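Local coordinates for hypothetical protein (Fusobacterium nucleatum subsp. nucleatum, PDB 2GSL) that is possibly a ribonuclease of the MrnC family involved in RNA processing, built as a helical ribonuclease III domain that binds magnesium, at residues 24-29 and 119-124; 52-57 and 89-94; 58-63 and 123-128; 66-71 and 107-112. All blocks are in the same frame, centred on the assembly; numbering follows the deposited sequence.

Contact 1 of 4, residues 24-29 and 119-124; sequences AIWELE and KKIINI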
loop_
_atom_site.group_PDB
_atom_site.type_symbol
_atom_site.label_atom_id
_atom_site.label_comp_id
_atom_site.label_asym_id
_atom_site.label_seq_id
_atom_site.Cartn_x
_atom_site.Cartn_y
_atom_site.Cartn_z
ATOM N N ALA A 24 1.897 -0.820 4.154
ATOM C CA ALA A 24 1.190 -0.663 2.886
ATOM C C ALA A 24 0.666 0.763 2.738
ATOM O O ALA A 24 0.688 1.336 1.638
ATOM C CB ALA A 24 0.035 -1.657 2.796
ATOM N N ILE A 25 0.214 1.339 3.851
ATOM C CA ILE A 25 -0.329 2.700 3.858
ATOM C C ILE A 25 0.778 3.696 3.529
ATOM O O ILE A 25 0.565 4.667 2.788
ATOM C CB ILE A 25 -0.948 3.050 5.255
ATOM C CG1 ILE A 25 -2.115 2.104 5.563
ATOM C CG2 ILE A 25 -1.479 4.472 5.281
ATOM C CD1 ILE A 25 -2.632 2.225 6.968
ATOM N N TRP A 26 1.960 3.448 4.095
ATOM C CA TRP A 26 3.126 4.312 3.886
ATOM C C TRP A 26 3.548 4.256 2.427
ATOM O O TRP A 26 3.712 5.307 1.796
ATOM C CB TRP A 26 4.289 3.865 4.780
ATOM C CG TRP A 26 5.415 4.831 4.852
ATOM C CD1 TRP A 26 6.614 4.731 4.225
ATOM C CD2 TRP A 26 5.458 6.046 5.612
ATOM N NE1 TRP A 26 7.404 5.813 4.541
ATOM C CE2 TRP A 26 6.710 6.637 5.384
ATOM C CE3 TRP A 26 4.545 6.701 6.444
ATOM C CZ2 TRP A 26 7.087 7.835 5.984
ATOM C CZ3 TRP A 26 4.918 7.896 7.040
ATOM C CH2 TRP A 26 6.170 8.455 6.799
ATOM N N GLU A 27 3.709 3.052 1.877
ATOM C CA GLU A 27 4.115 2.959 0.473
ATOM C C GLU A 27 3.177 3.790 -0.381
ATOM O O GLU A 27 3.614 4.700 -1.085
ATOM C CB GLU A 27 4.135 1.504 -0.034
ATOM C CG GLU A 27 5.531 0.876 -0.074
ATOM C CD GLU A 27 6.206 0.938 -1.448
ATOM O OE1 GLU A 27 6.414 2.037 -1.995
ATOM O OE2 GLU A 27 6.553 -0.125 -2.002
ATOM N N LEU A 28 1.882 3.493 -0.293
ATOM C CA LEU A 28 0.859 4.199 -1.076
ATOM C C LEU A 28 1.034 5.707 -1.090
ATOM O O LEU A 28 1.109 6.311 -2.153
ATOM C CB LEU A 28 -0.540 3.867 -0.550
ATOM C CG LEU A 28 -1.692 4.466 -1.338
ATOM C CD1 LEU A 28 -1.503 4.161 -2.823
ATOM C CD2 LEU A 28 -2.985 3.893 -0.836
ATOM N N GLU A 29 1.087 6.311 0.089
ATOM C CA GLU A 29 1.257 7.742 0.182
ATOM C C GLU A 29 2.549 8.197 -0.497
ATOM O O GLU A 29 2.537 9.174 -1.246
ATOM C CB GLU A 29 1.230 8.176 1.642
ATOM C CG GLU A 29 -0.154 8.095 2.254
ATOM C CD GLU A 29 -1.217 8.760 1.379
ATOM O OE1 GLU A 29 -2.129 8.047 0.884
ATOM O OE2 GLU A 29 -1.126 9.993 1.187
ATOM N N LYS A 119 -1.913 12.497 6.921
ATOM C CA LYS A 119 -1.489 13.517 5.964
ATOM C C LYS A 119 -0.533 14.522 6.595
ATOM O O LYS A 119 0.368 15.036 5.935
ATOM C CB LYS A 119 -2.699 14.268 5.387
ATOM C CG LYS A 119 -2.323 15.338 4.361
ATOM C CD LYS A 119 -3.545 15.916 3.627
ATOM C CE LYS A 119 -3.115 16.725 2.377
ATOM N NZ LYS A 119 -4.254 17.261 1.561
ATOM N N LYS A 120 -0.716 14.799 7.876
ATOM C CA LYS A 120 0.146 15.766 8.533
ATOM C C LYS A 120 1.571 15.218 8.669
ATOM O O LYS A 120 2.543 15.965 8.574
ATOM C CB LYS A 120 -0.444 16.129 9.896
ATOM C CG LYS A 120 0.035 17.454 10.434
ATOM C CD LYS A 120 -1.013 18.100 11.328
ATOM C CE LYS A 120 -1.243 17.318 12.615
ATOM N NZ LYS A 120 -2.192 18.025 13.546
ATOM N N ILE A 121 1.684 13.909 8.879
ATOM C CA ILE A 121 2.980 13.248 9.005
ATOM C C ILE A 121 3.598 13.140 7.613
ATOM O O ILE A 121 4.796 13.344 7.429
ATOM C CB ILE A 121 2.824 11.824 9.605
ATOM C CG1 ILE A 121 2.373 11.923 11.058
ATOM C CG2 ILE A 121 4.122 11.061 9.518
ATOM C CD1 ILE A 121 1.987 10.586 11.661
ATOM N N ILE A 122 2.769 12.812 6.630
ATOM C CA ILE A 122 3.257 12.700 5.268
ATOM C C ILE A 122 3.739 14.071 4.788
ATOM O O ILE A 122 4.668 14.152 3.994
ATOM C CB ILE A 122 2.163 12.176 4.327
ATOM C CG1 ILE A 122 1.757 10.763 4.753
ATOM C CG2 ILE A 122 2.665 12.176 2.894
ATOM C CD1 ILE A 122 2.872 9.737 4.658
ATOM N N ASN A 123 3.117 15.142 5.275
ATOM C CA ASN A 123 3.523 16.483 4.882
ATOM C C ASN A 123 4.900 16.846 5.420
ATOM O O ASN A 123 5.576 17.714 4.865
ATOM C CB ASN A 123 2.506 17.527 5.346
ATOM C CG ASN A 123 1.344 17.681 4.379
ATOM O OD1 ASN A 123 0.414 18.449 4.632
ATOM N ND2 ASN A 123 1.394 16.955 3.265
ATOM N N ILE A 124 5.328 16.199 6.499
ATOM C CA ILE A 124 6.645 16.505 7.041
ATOM C C ILE A 124 7.684 15.634 6.334
ATOM O O ILE A 124 8.887 15.792 6.529
ATOM C CB ILE A 124 6.696 16.298 8.588
ATOM C CG1 ILE A 124 6.912 14.833 8.938
ATOM C CG2 ILE A 124 5.415 16.815 9.219
ATOM C CD1 ILE A 124 8.366 14.455 9.063
#
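I122 pushes its CD1 methyl between W26 and E29, meeting the indole at CZ3 (3.6 Å to I122 CD1) and the start of the glutamate at CB (3.8 Å from E29 CB to I122 CD1). The methyl reaches the six-membered ring obliquely. I121 comes in at the ring edge: its CG2 lies near the ring plane, 4.1 Å from W26 CZ3. E29 CG also touches CG1 of I122, the two side chains crossing at about a right angle.

W26 gets there because its CG is anti to the backbone N (chi1 -168°), which swings the indole off its own helix and across to helix 115-127. The axes of 24-29 and 119-124 stay 11.5 Å apart at 56°, and the side chains span the distance. The indole NE1 is hydrogen-bonded to the carbonyl oxygen of K51, and Q57, V52 and I106 also pack on W26.

Further out, E29 OE1 forms a salt bridge with K32, while I25 packs on L28 of the second subunit. With no hydrogen bond across it, the contact rests on burial and shape fit; what fixes the indole is the bond to K51 together with its packing neighbours.

Contact 2 of 4, residues 52-57 and 89-94; sequences VNAKYQ and RSCTVM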
loop_
_atom_site.group_PDB
_atom_site.type_symbol
_atom_site.label_atom_id
_atom_site.label_comp_id
_atom_site.label_asym_id
_atom_site.label_seq_id
_atom_site.Cartn_x
_atom_site.Cartn_y
_atom_site.Cartn_z
ATOM N N VAL A 52 11.053 4.975 2.088
ATOM C CA VAL A 52 10.294 3.810 2.480
ATOM C C VAL A 52 11.124 2.845 3.359
ATOM O O VAL A 52 10.584 1.885 3.910
ATOM C CB VAL A 52 9.788 3.098 1.198
ATOM C CG1 VAL A 52 10.383 1.707 1.081
ATOM C CG2 VAL A 52 8.272 3.065 1.180
ATOM N N ASN A 53 12.421 3.111 3.517
ATOM C CA ASN A 53 13.292 2.225 4.304
ATOM C C ASN A 53 13.265 2.484 5.807
ATOM O O ASN A 53 12.869 3.567 6.254
ATOM C CB ASN A 53 14.742 2.303 3.793
ATOM C CG ASN A 53 15.355 3.683 3.963
ATOM O OD1 ASN A 53 15.653 4.124 5.081
ATOM N ND2 ASN A 53 15.537 4.375 2.853
ATOM N N ALA A 54 13.696 1.492 6.586
ATOM C CA ALA A 54 13.691 1.616 8.045
ATOM C C ALA A 54 14.454 2.833 8.568
ATOM O O ALA A 54 13.969 3.525 9.473
ATOM C CB ALA A 54 14.228 0.344 8.694
ATOM N N LYS A 55 15.628 3.112 8.005
ATOM C CA LYS A 55 16.399 4.267 8.472
ATOM C C LYS A 55 15.597 5.561 8.396
ATOM O O LYS A 55 15.612 6.362 9.339
ATOM C CB LYS A 55 17.702 4.424 7.679
ATOM C CG LYS A 55 18.729 3.339 7.964
ATOM C CD LYS A 55 19.954 3.499 7.085
ATOM C CE LYS A 55 20.846 4.657 7.556
ATOM N NZ LYS A 55 21.468 4.379 8.902
ATOM N N TYR A 56 14.892 5.769 7.285
ATOM C CA TYR A 56 14.104 6.989 7.137
ATOM C C TYR A 56 12.882 7.005 8.063
ATOM O O TYR A 56 12.703 7.940 8.844
ATOM C CB TYR A 56 13.677 7.191 5.676
ATOM C CG TYR A 56 13.128 8.578 5.405
ATOM C CD1 TYR A 56 11.773 8.851 5.572
ATOM C CD2 TYR A 56 13.978 9.635 5.062
ATOM C CE1 TYR A 56 11.274 10.131 5.417
ATOM C CE2 TYR A 56 13.487 10.926 4.904
ATOM C CZ TYR A 56 12.129 11.167 5.089
ATOM O OH TYR A 56 11.627 12.449 4.986
ATOM N N GLN A 57 12.040 5.982 8.003
ATOM C CA GLN A 57 10.875 5.986 8.880
ATOM C C GLN A 57 11.319 6.279 10.317
ATOM O O GLN A 57 10.602 6.943 11.073
ATOM C CB GLN A 57 10.154 4.649 8.823
ATOM C CG GLN A 57 10.217 4.013 7.475
ATOM C CD GLN A 57 9.105 3.027 7.259
ATOM O OE1 GLN A 57 7.935 3.410 7.219
ATOM N NE2 GLN A 57 9.451 1.747 7.114
ATOM N N ARG A 89 19.366 -5.527 8.418
ATOM C CA ARG A 89 20.459 -5.434 7.462
ATOM C C ARG A 89 20.991 -4.014 7.280
ATOM O O ARG A 89 22.104 -3.697 7.711
ATOM C CB ARG A 89 20.027 -5.977 6.097
ATOM C CG ARG A 89 19.465 -7.395 6.101
ATOM C CD ARG A 89 17.961 -7.448 6.409
ATOM N NE ARG A 89 17.652 -7.555 7.838
ATOM C CZ ARG A 89 16.445 -7.851 8.322
ATOM N NH1 ARG A 89 16.251 -7.931 9.633
ATOM N NH2 ARG A 89 15.429 -8.074 7.496
ATOM N N SER A 90 20.187 -3.161 6.649
ATOM C CA SER A 90 20.592 -1.788 6.361
ATOM C C SER A 90 20.553 -0.834 7.540
ATOM O O SER A 90 21.056 0.286 7.447
ATOM C CB SER A 90 19.722 -1.213 5.245
ATOM O OG SER A 90 19.640 -2.113 4.156
ATOM N N CYS A 91 19.957 -1.263 8.644
ATOM C CA CYS A 91 19.866 -0.394 9.807
ATOM C C CYS A 91 20.206 -1.120 11.101
ATOM O O CYS A 91 20.729 -2.231 11.075
ATOM C CB CYS A 91 18.459 0.216 9.890
ATOM S SG CYS A 91 17.097 -0.985 9.919
ATOM N N THR A 92 19.917 -0.480 12.232
ATOM C CA THR A 92 20.186 -1.065 13.543
ATOM C C THR A 92 18.900 -1.559 14.191
ATOM O O THR A 92 17.799 -1.260 13.725
ATOM C CB THR A 92 20.820 -0.045 14.510
ATOM O OG1 THR A 92 19.870 0.988 14.796
ATOM C CG2 THR A 92 22.073 0.570 13.906
ATOM N N VAL A 93 19.047 -2.308 15.277
ATOM C CA VAL A 93 17.891 -2.826 15.991
ATOM C C VAL A 93 16.944 -1.682 16.360
ATOM O O VAL A 93 15.755 -1.728 16.049
ATOM C CB VAL A 93 18.319 -3.578 17.271
ATOM C CG1 VAL A 93 17.091 -4.123 17.999
ATOM C CG2 VAL A 93 19.263 -4.714 16.904
HETATM N N MSE A 94 17.484 -0.654 17.010
HETATM C CA MSE A 94 16.693 0.502 17.425
HETATM C C MSE A 94 15.923 1.154 16.260
HETATM O O MSE A 94 14.742 1.473 16.392
HETATM C CB MSE A 94 17.606 1.546 18.076
HETATM C CG MSE A 94 16.865 2.724 18.683
HETATM SE SE MSE A 94 15.939 2.226 20.308
HETATM C CE MSE A 94 16.385 3.802 21.372
#
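K55 lays its aliphatic chain against the carbonyl of S90 and the CB of C91. Its own CB points neither at 89-94 nor away from it; beyond it CG is anti to the carbonyl carbon (chi1 -70°). That puts CG 3.7 Å from C91 CB. One atom on, K55 CD sits 3.4 Å from the carbonyl oxygen of S90, a plain contact of a methylene with an oxygen. The chain then bends twice, at chi3 and chi4, through CE, and NZ is left with a long, weak ion pair to E95.

One residue back, A54 CB faces the sulfur of C91, at 3.4 Å from SG. The cysteine presents it with SG lying between its own backbone N and carbonyl carbon (chi1 56°), and Y96 packs on the same residue.

In the ribonuclease III domain, the start of helix 54-64 here meets the loop that leads into helix 93-111, and each helix has its own N-cap. N53 OD1 accepts from Y56 N at 2.9 Å, the N-H...O angle being 156° and the donor standing tilted from the carbonyl plane; the amide is steadied through ND2 by the carbonyl oxygen of K49. T92 caps the other helix with OG1, through a weak bond to E95 N. Deeper in, A54 touches A99, and Q57 packs on L102 and W26. Q57 NE2 makes a weak hydrogen bond to OE1 of E103, which binds the magnesium ion together with D23; the ion lies about 7 Å from the A54 side chain.

Contact 3 of 4, residues 58-63 and 123-128; sequences SLIYKK and NIVIKG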
loop_
_atom_site.group_PDB
_atom_site.type_symbol
_atom_site.label_atom_id
_atom_site.label_comp_id
_atom_site.label_asym_id
_atom_site.label_seq_id
_atom_site.Cartn_x
_atom_site.Cartn_y
_atom_site.Cartn_z
ATOM N N SER A 58 12.510 5.800 10.682
ATOM C CA SER A 58 13.064 6.010 12.023
ATOM C C SER A 58 13.288 7.493 12.322
ATOM O O SER A 58 13.072 7.951 13.448
ATOM C CB SER A 58 14.390 5.248 12.185
ATOM O OG SER A 58 14.982 5.511 13.456
ATOM N N LEU A 59 13.735 8.243 11.323
ATOM C CA LEU A 59 13.944 9.666 11.529
ATOM C C LEU A 59 12.580 10.279 11.730
ATOM O O LEU A 59 12.405 11.155 12.577
ATOM C CB LEU A 59 14.608 10.310 10.315
ATOM C CG LEU A 59 16.101 10.033 10.122
ATOM C CD1 LEU A 59 16.610 10.798 8.902
ATOM C CD2 LEU A 59 16.864 10.464 11.381
ATOM N N ILE A 60 11.611 9.811 10.949
ATOM C CA ILE A 60 10.263 10.328 11.068
ATOM C C ILE A 60 9.762 10.113 12.484
ATOM O O ILE A 60 9.425 11.067 13.186
ATOM C CB ILE A 60 9.291 9.629 10.095
ATOM C CG1 ILE A 60 9.671 9.961 8.654
ATOM C CG2 ILE A 60 7.857 10.081 10.374
ATOM C CD1 ILE A 60 9.573 11.435 8.323
ATOM N N TYR A 61 9.729 8.856 12.912
ATOM C CA TYR A 61 9.255 8.538 14.253
ATOM C C TYR A 61 9.900 9.448 15.301
ATOM O O TYR A 61 9.205 10.129 16.041
ATOM C CB TYR A 61 9.517 7.055 14.560
ATOM C CG TYR A 61 9.186 6.633 15.973
ATOM C CD1 TYR A 61 10.112 6.786 16.993
ATOM C CD2 TYR A 61 7.937 6.104 16.293
ATOM C CE1 TYR A 61 9.812 6.429 18.297
ATOM C CE2 TYR A 61 7.616 5.743 17.600
ATOM C CZ TYR A 61 8.561 5.912 18.600
ATOM O OH TYR A 61 8.263 5.598 19.910
ATOM N N LYS A 62 11.223 9.492 15.339
ATOM C CA LYS A 62 11.897 10.326 16.319
ATOM C C LYS A 62 11.590 11.817 16.214
ATOM O O LYS A 62 11.748 12.548 17.192
ATOM C CB LYS A 62 13.399 10.069 16.263
ATOM C CG LYS A 62 13.721 8.628 16.604
ATOM C CD LYS A 62 15.145 8.229 16.262
ATOM C CE LYS A 62 16.158 8.867 17.172
ATOM N NZ LYS A 62 17.500 8.276 16.931
ATOM N N LYS A 63 11.130 12.267 15.049
ATOM C CA LYS A 63 10.801 13.680 14.872
ATOM C C LYS A 63 9.353 14.011 15.214
ATOM O O LYS A 63 9.011 15.183 15.366
ATOM C CB LYS A 63 11.096 14.132 13.435
ATOM C CG LYS A 63 12.585 14.103 13.060
ATOM C CD LYS A 63 12.805 14.464 11.594
ATOM C CE LYS A 63 12.524 15.942 11.315
ATOM N NZ LYS A 63 13.578 16.862 11.870
ATOM N N ASN A 123 3.117 15.142 5.275
ATOM C CA ASN A 123 3.523 16.483 4.882
ATOM C C ASN A 123 4.900 16.846 5.420
ATOM O O ASN A 123 5.576 17.714 4.865
ATOM C CB ASN A 123 2.506 17.527 5.346
ATOM C CG ASN A 123 1.344 17.681 4.379
ATOM O OD1 ASN A 123 0.414 18.449 4.632
ATOM N ND2 ASN A 123 1.394 16.955 3.265
ATOM N N ILE A 124 5.328 16.199 6.499
ATOM C CA ILE A 124 6.645 16.505 7.041
ATOM C C ILE A 124 7.684 15.634 6.334
ATOM O O ILE A 124 8.887 15.792 6.529
ATOM C CB ILE A 124 6.696 16.298 8.588
ATOM C CG1 ILE A 124 6.912 14.833 8.938
ATOM C CG2 ILE A 124 5.415 16.815 9.219
ATOM C CD1 ILE A 124 8.366 14.455 9.063
ATOM N N VAL A 125 7.206 14.722 5.494
ATOM C CA VAL A 125 8.094 13.844 4.748
ATOM C C VAL A 125 8.537 14.545 3.467
ATOM O O VAL A 125 9.676 14.388 3.032
ATOM C CB VAL A 125 7.400 12.504 4.381
ATOM C CG1 VAL A 125 8.295 11.677 3.471
ATOM C CG2 VAL A 125 7.082 11.728 5.644
ATOM N N ILE A 126 7.641 15.326 2.866
ATOM C CA ILE A 126 7.989 16.025 1.639
ATOM C C ILE A 126 8.358 17.480 1.899
ATOM O O ILE A 126 8.986 18.116 1.053
ATOM C CB ILE A 126 6.846 15.978 0.602
ATOM C CG1 ILE A 126 5.907 17.168 0.786
ATOM C CG2 ILE A 126 6.065 14.687 0.751
ATOM C CD1 ILE A 126 5.164 17.164 2.092
ATOM N N LYS A 127 7.965 18.014 3.055
ATOM C CA LYS A 127 8.302 19.396 3.381
ATOM C C LYS A 127 9.794 19.429 3.635
ATOM O O LYS A 127 10.472 20.394 3.297
ATOM C CB LYS A 127 7.557 19.883 4.631
ATOM C CG LYS A 127 8.344 19.801 5.946
ATOM C CD LYS A 127 7.682 20.673 7.027
ATOM C CE LYS A 127 8.458 20.692 8.352
ATOM N NZ LYS A 127 8.480 19.382 9.073
ATOM N N GLY A 128 10.297 18.358 4.238
ATOM C CA GLY A 128 11.715 18.271 4.519
ATOM C C GLY A 128 12.428 17.767 3.283
ATOM O O GLY A 128 13.615 17.442 3.323
#
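I60 on helix 54-64 packs against I124 and V125 near the end of helix 115-127, a helix-to-helix contact within the all-helical fold of this ribonuclease III-type protein, joining helix 54-64 to the last helix of the chain. The nearest CA atoms across it, those of I60 and V125, are 7.6 Å apart, and the contacts between the two segments are made by side-chain methyls.

The apolar part is carried by I60 CD1. It meets CD1 of I124 at 3.3 Å, the two isoleucines sliding past each other in opposite directions, and CG2 of V125 at 3.7 Å, where the side chains cross at about a right angle. I60 has its CG1 anti to the carbonyl carbon (chi1 -66°) and bends at chi2, which puts the methyl within contact distance of both, each met on a different side. Around them the packing continues: L102 of helix 93-111 also touches I60, while W26 and I30 of helix 15-34 lie against V125.

Charge enters at the exposed edge. K63 NZ and K127 NZ stand 6.3 Å apart with no contact between them; two like charges at that spacing would probably disfavour each other mildly.

Hydrogen bonding does not cross the interface. Within helix 54-64, K62 N bonds to S58 O at 3.1 Å, and K63 N reaches I60 O at 2.8 Å as well as making a weak bond to L59 O. S58 also uses its side chain, in a hydrogen bond between its OG and OE2 of E98.

Contact 4 of 4, residues 66-71 and 107-112; sequences NDLDEE and GAMYLL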
loop_
_atom_site.group_PDB
_atom_site.type_symbol
_atom_site.label_atom_id
_atom_site.label_comp_id
_atom_site.label_asym_id
_atom_site.label_seq_id
_atom_site.Cartn_x
_atom_site.Cartn_y
_atom_site.Cartn_z
ATOM N N ASN A 66 7.151 12.670 20.076
ATOM C CA ASN A 66 6.901 13.539 21.222
ATOM C C ASN A 66 5.713 14.483 21.043
ATOM O O ASN A 66 5.270 15.108 22.002
ATOM C CB ASN A 66 8.147 14.366 21.537
ATOM C CG ASN A 66 9.400 13.523 21.612
ATOM O OD1 ASN A 66 9.613 12.781 22.573
ATOM N ND2 ASN A 66 10.234 13.619 20.576
ATOM N N ASP A 67 5.194 14.599 19.828
ATOM C CA ASP A 67 4.058 15.483 19.624
ATOM C C ASP A 67 2.743 14.761 19.302
ATOM O O ASP A 67 1.718 15.411 19.118
ATOM C CB ASP A 67 4.369 16.520 18.531
ATOM C CG ASP A 67 5.597 17.383 18.853
ATOM O OD1 ASP A 67 5.851 17.670 20.042
ATOM O OD2 ASP A 67 6.300 17.788 17.900
ATOM N N LEU A 68 2.763 13.429 19.242
ATOM C CA LEU A 68 1.554 12.648 18.940
ATOM C C LEU A 68 0.638 12.462 20.160
ATOM O O LEU A 68 1.111 12.350 21.291
ATOM C CB LEU A 68 1.935 11.270 18.376
ATOM C CG LEU A 68 2.255 11.141 16.877
ATOM C CD1 LEU A 68 3.436 11.998 16.515
ATOM C CD2 LEU A 68 2.540 9.686 16.531
ATOM N N ASP A 69 -0.672 12.429 19.930
ATOM C CA ASP A 69 -1.619 12.251 21.024
ATOM C C ASP A 69 -1.217 11.047 21.872
ATOM O O ASP A 69 -0.520 10.145 21.400
ATOM C CB ASP A 69 -3.052 12.039 20.501
ATOM C CG ASP A 69 -3.608 13.249 19.750
ATOM O OD1 ASP A 69 -3.466 14.387 20.248
ATOM O OD2 ASP A 69 -4.202 13.059 18.666
ATOM N N GLU A 70 -1.667 11.044 23.123
ATOM C CA GLU A 70 -1.376 9.969 24.068
ATOM C C GLU A 70 -1.632 8.574 23.500
ATOM O O GLU A 70 -0.757 7.700 23.542
ATOM C CB GLU A 70 -2.217 10.160 25.336
ATOM C CG GLU A 70 -1.521 10.941 26.436
ATOM C CD GLU A 70 -0.372 10.159 27.051
ATOM O OE1 GLU A 70 0.350 10.724 27.907
ATOM O OE2 GLU A 70 -0.194 8.975 26.677
ATOM N N GLU A 71 -2.842 8.373 22.983
ATOM C CA GLU A 71 -3.253 7.090 22.413
ATOM C C GLU A 71 -2.230 6.499 21.438
ATOM O O GLU A 71 -2.020 5.282 21.396
ATOM C CB GLU A 71 -4.607 7.258 21.713
ATOM C CG GLU A 71 -5.021 6.112 20.801
ATOM C CD GLU A 71 -6.382 6.350 20.160
ATOM O OE1 GLU A 71 -6.618 7.468 19.630
ATOM O OE2 GLU A 71 -7.214 5.413 20.178
ATOM N N GLY A 107 -0.604 2.722 10.845
ATOM C CA GLY A 107 -1.635 1.713 10.687
ATOM C C GLY A 107 -2.830 1.978 11.582
ATOM O O GLY A 107 -3.980 1.807 11.165
ATOM N N ALA A 108 -2.561 2.410 12.811
ATOM C CA ALA A 108 -3.617 2.683 13.774
ATOM C C ALA A 108 -4.480 3.880 13.370
ATOM O O ALA A 108 -5.702 3.796 13.367
ATOM C CB ALA A 108 -3.009 2.913 15.147
HETATM N N MSE A 109 -3.838 4.991 13.028
HETATM C CA MSE A 109 -4.556 6.189 12.640
HETATM C C MSE A 109 -5.562 5.861 11.542
HETATM O O MSE A 109 -6.714 6.304 11.575
HETATM C CB MSE A 109 -3.570 7.253 12.163
HETATM C CG MSE A 109 -2.561 7.695 13.229
HETATM SE SE MSE A 109 -1.258 8.970 12.526
HETATM C CE MSE A 109 -0.524 9.645 14.189
ATOM N N TYR A 110 -5.139 5.059 10.578
ATOM C CA TYR A 110 -6.019 4.685 9.489
ATOM C C TYR A 110 -7.277 3.995 10.040
ATOM O O TYR A 110 -8.392 4.485 9.860
ATOM C CB TYR A 110 -5.267 3.760 8.550
ATOM C CG TYR A 110 -5.947 3.540 7.237
ATOM C CD1 TYR A 110 -5.741 4.397 6.173
ATOM C CD2 TYR A 110 -6.762 2.438 7.048
ATOM C CE1 TYR A 110 -6.325 4.150 4.946
ATOM C CE2 TYR A 110 -7.349 2.181 5.838
ATOM C CZ TYR A 110 -7.126 3.032 4.788
ATOM O OH TYR A 110 -7.683 2.725 3.570
ATOM N N LEU A 111 -7.093 2.862 10.714
ATOM C CA LEU A 111 -8.209 2.121 11.302
ATOM C C LEU A 111 -9.139 3.004 12.148
ATOM O O LEU A 111 -10.310 2.674 12.340
ATOM C CB LEU A 111 -7.680 0.963 12.150
ATOM C CG LEU A 111 -7.176 -0.213 11.332
ATOM C CD1 LEU A 111 -6.583 -1.279 12.236
ATOM C CD2 LEU A 111 -8.319 -0.779 10.544
ATOM N N LEU A 112 -8.618 4.117 12.657
ATOM C CA LEU A 112 -9.424 5.033 13.455
ATOM C C LEU A 112 -9.906 6.196 12.616
ATOM O O LEU A 112 -10.118 7.291 13.133
ATOM C CB LEU A 112 -8.632 5.594 14.633
ATOM C CG LEU A 112 -8.355 4.632 15.772
ATOM C CD1 LEU A 112 -7.556 5.342 16.842
ATOM C CD2 LEU A 112 -9.669 4.114 16.317
#
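L68 and M109, a selenomethionine here, cross at about a right angle, the CE methyl of M109 running up to the branched end of the leucine. M109 CE sits 3.9 Å from L68 CD2 and 4.1 Å from L68 CG. The long side chain is extended past CG (chi2 176°), which carries its tip away from helix 93-111 and out to the 66-71 segment; F72, I118 and I121 also pack on this side chain, I121 at the same CE methyl.

E71 and L112 approach from opposite directions. The glutamate is stretched out, with CG anti to the backbone N (chi1 167°), and its carboxylate comes up to a single methyl: L112 CD1 lies 3.4 Å from E71 OE2 and 3.6 Å from E71 OE1. This is van der Waals contact of a carboxylate with a methyl group. The carboxylate's charge has a long, weak ion pair with K8, whose side chain, like D9, also touches L112.

The backbones stay well apart, with 9.7 Å between the CA atoms of E71 and A108. Two side-chain pairs thus bridge the start of helix 70-80 and the loop before it to the last turn of helix 93-111 and the residue just after it, ordinary side-chain packing in an all-helical ribonuclease III domain.

How the contacts relate
From the N terminus, helix 15-34 opens the widest loop, which contact 1 closes on helix 115-127; contacts 2 and 4 lie wholly within it. Helix 54-64 then serves two partners: its start meets 89-94 in contact 2, and its middle waits for 123-128 in contact 3. These two loops cross, as do those of contacts 2 and 4, whereas contact 4 falls within contact 3. Contacts 1 and 3 share N123 and I124, with W26 and V125 touching between them. They join helices 15-34 and 54-64 to helix 115-127, while contacts 2 and 4 fasten the two ends of helix 93-111 to the start of helix 54-64 and to the start of helix 70-80 with the loop before it.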